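Local coordinates for protein bacteriorhodopsin (PDB 6EYU) that is a retinal-binding xenorhodopsin of the microbial rhodopsin family that pumps protons inward across the cell membrane, at residues 161-164 / 165-169. Residues are numbered along the deposited sequence; the frame is centred on the assembly and turned at random.
Sequences RAYK and ILAGY
A167 N donates to Y163 O over 2.7 Å, the shortest of four successive i to i+4 bonds that hold R161 to G168 in about two continuous alpha-helical turns. I165 N reaches R161 O at 3.0 Å, and L166 N reaches A162 O at 3.1 Å with an almost straight N-H...O angle of 176°. The fourth bond, G168 N to K164 O at 3.0 Å, is less straight. Side chains join the same i to i+4 pairing at Y163 and A167. With CG anti to the backbone N (chi1 169°), the Y163 ring stands out from the helix beside its own carbonyl carbon, with A167 CB over one face, a CH-pi contact with CB 4.1 Å from the ring centroid. The methyl is displaced toward the rim, nearest CE2 and CZ on the hydroxyl half of the ring; CZ to A167 CB is 3.8 Å. The ring is held at its far end too, since Y163 OH hydrogen-bonds to L144 O. On another side of the helix I165 directs CG1 back beside its own backbone N (chi1 -77°), which lays CD1 along the preceding turn, 3.4 Å from R161 O. L166 rests its CG near A162 O. K164 carries its ammonium group away from the turn to a salt bridge with E153. All of this belongs to the early part of helix 157-183. Y163 packs on helix 147-152 through F148, R149 and A152 and also meets L88 and A92 of helix 72-93, whereas L166 wedges between that helix, at L88 and T91, and helix 198-230, at Y216, L219 and D220, within the seven-helix rhodopsin bundle.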
loop_
_atom_site.group_PDB
_atom_site.type_symbol
_atom_site.label_atom_id
_atom_site.label_comp_id
_atom_site.label_asym_id
_atom_site.label_seq_id
_atom_site.Cartn_x
_atom_site.Cartn_y
_atom_site.Cartn_z
ATOM N N ARG A 161 1.226 31.559 6.927
ATOM C CA ARG A 161 1.597 32.114 5.631
ATOM C C ARG A 161 2.347 31.079 4.799
ATOM O O ARG A 161 2.068 30.902 3.613
ATOM C CB ARG A 161 2.465 33.362 5.813
ATOM C CG ARG A 161 1.916 34.601 5.123
ATOM C CD ARG A 161 2.978 35.679 4.984
ATOM N NE ARG A 161 3.911 35.682 6.107
ATOM C CZ ARG A 161 3.626 36.161 7.313
ATOM N NH1 ARG A 161 2.422 36.654 7.566
ATOM N NH2 ARG A 161 4.534 36.110 8.279
ATOM N N ALA A 162 3.278 30.378 5.436
ATOM C CA ALA A 162 4.016 29.307 4.777
ATOM C C ALA A 162 3.057 28.337 4.096
ATOM O O ALA A 162 3.186 28.055 2.905
ATOM C CB ALA A 162 4.886 28.571 5.784
ATOM N N TYR A 163 2.091 27.833 4.858
ATOM C CA TYR A 163 1.163 26.830 4.349
ATOM C C TYR A 163 0.410 27.363 3.134
ATOM O O TYR A 163 0.336 26.700 2.098
ATOM C CB TYR A 163 0.169 26.419 5.437
ATOM C CG TYR A 163 -0.982 25.585 4.922
ATOM C CD1 TYR A 163 -0.813 24.233 4.649
ATOM C CD2 TYR A 163 -2.167 26.187 4.517
ATOM C CE1 TYR A 163 -1.808 23.496 4.037
ATOM C CE2 TYR A 163 -3.170 25.457 3.910
ATOM C CZ TYR A 163 -2.987 24.110 3.677
ATOM O OH TYR A 163 -3.993 23.373 3.096
ATOM N N LYS A 164 -0.131 28.571 3.259
ATOM C CA LYS A 164 -1.016 29.121 2.240
ATOM C C LYS A 164 -0.265 29.338 0.929
ATOM O O LYS A 164 -0.802 29.094 -0.151
ATOM C CB LYS A 164 -1.622 30.443 2.717
ATOM C CG LYS A 164 -2.695 30.282 3.782
ATOM C CD LYS A 164 -3.653 31.463 3.793
ATOM C CE LYS A 164 -3.223 32.521 4.797
ATOM N NZ LYS A 164 -3.986 32.428 6.072
ATOM N N ILE A 165 0.990 29.763 1.031
ATOM C CA ILE A 165 1.857 29.870 -0.137
ATOM C C ILE A 165 2.021 28.512 -0.808
ATOM O O ILE A 165 1.718 28.352 -1.990
ATOM C CB ILE A 165 3.249 30.407 0.241
ATOM C CG1 ILE A 165 3.190 31.919 0.473
ATOM C CG2 ILE A 165 4.256 30.083 -0.852
ATOM C CD1 ILE A 165 4.222 32.425 1.457
ATOM N N LEU A 166 2.461 27.525 -0.034
ATOM C CA LEU A 166 2.679 26.181 -0.557
ATOM C C LEU A 166 1.388 25.615 -1.138
ATOM O O LEU A 166 1.380 25.062 -2.238
ATOM C CB LEU A 166 3.199 25.259 0.547
ATOM C CG LEU A 166 4.679 25.421 0.899
ATOM C CD1 LEU A 166 4.954 24.902 2.302
ATOM C CD2 LEU A 166 5.554 24.709 -0.121
ATOM N N ALA A 167 0.300 25.736 -0.383
ATOM C CA ALA A 167 -0.986 25.197 -0.803
ATOM C C ALA A 167 -1.390 25.771 -2.157
ATOM O O ALA A 167 -1.847 25.043 -3.038
ATOM C CB ALA A 167 -2.051 25.502 0.240
ATOM N N GLY A 168 -1.146 27.064 -2.343
ATOM C CA GLY A 168 -1.350 27.703 -3.638
ATOM C C GLY A 168 -0.452 27.115 -4.709
ATOM O O GLY A 168 -0.926 26.660 -5.749
ATOM N N TYR A 169 0.854 27.233 -4.499
ATOM C CA TYR A 169 1.839 26.609 -5.375
ATOM C C TYR A 169 1.363 25.244 -5.868
ATOM O O TYR A 169 1.295 25.002 -7.074
ATOM C CB TYR A 169 3.173 26.468 -4.639
ATOM C CG TYR A 169 4.314 25.994 -5.510
ATOM C CD1 TYR A 169 5.090 26.905 -6.216
ATOM C CD2 TYR A 169 4.762 24.682 -5.434
ATOM C CE1 TYR A 169 6.227 26.505 -6.891
ATOM C CE2 TYR A 169 5.880 24.265 -6.130
ATOM C CZ TYR A 169 6.604 25.179 -6.865
ATOM O OH TYR A 169 7.713 24.767 -7.568
#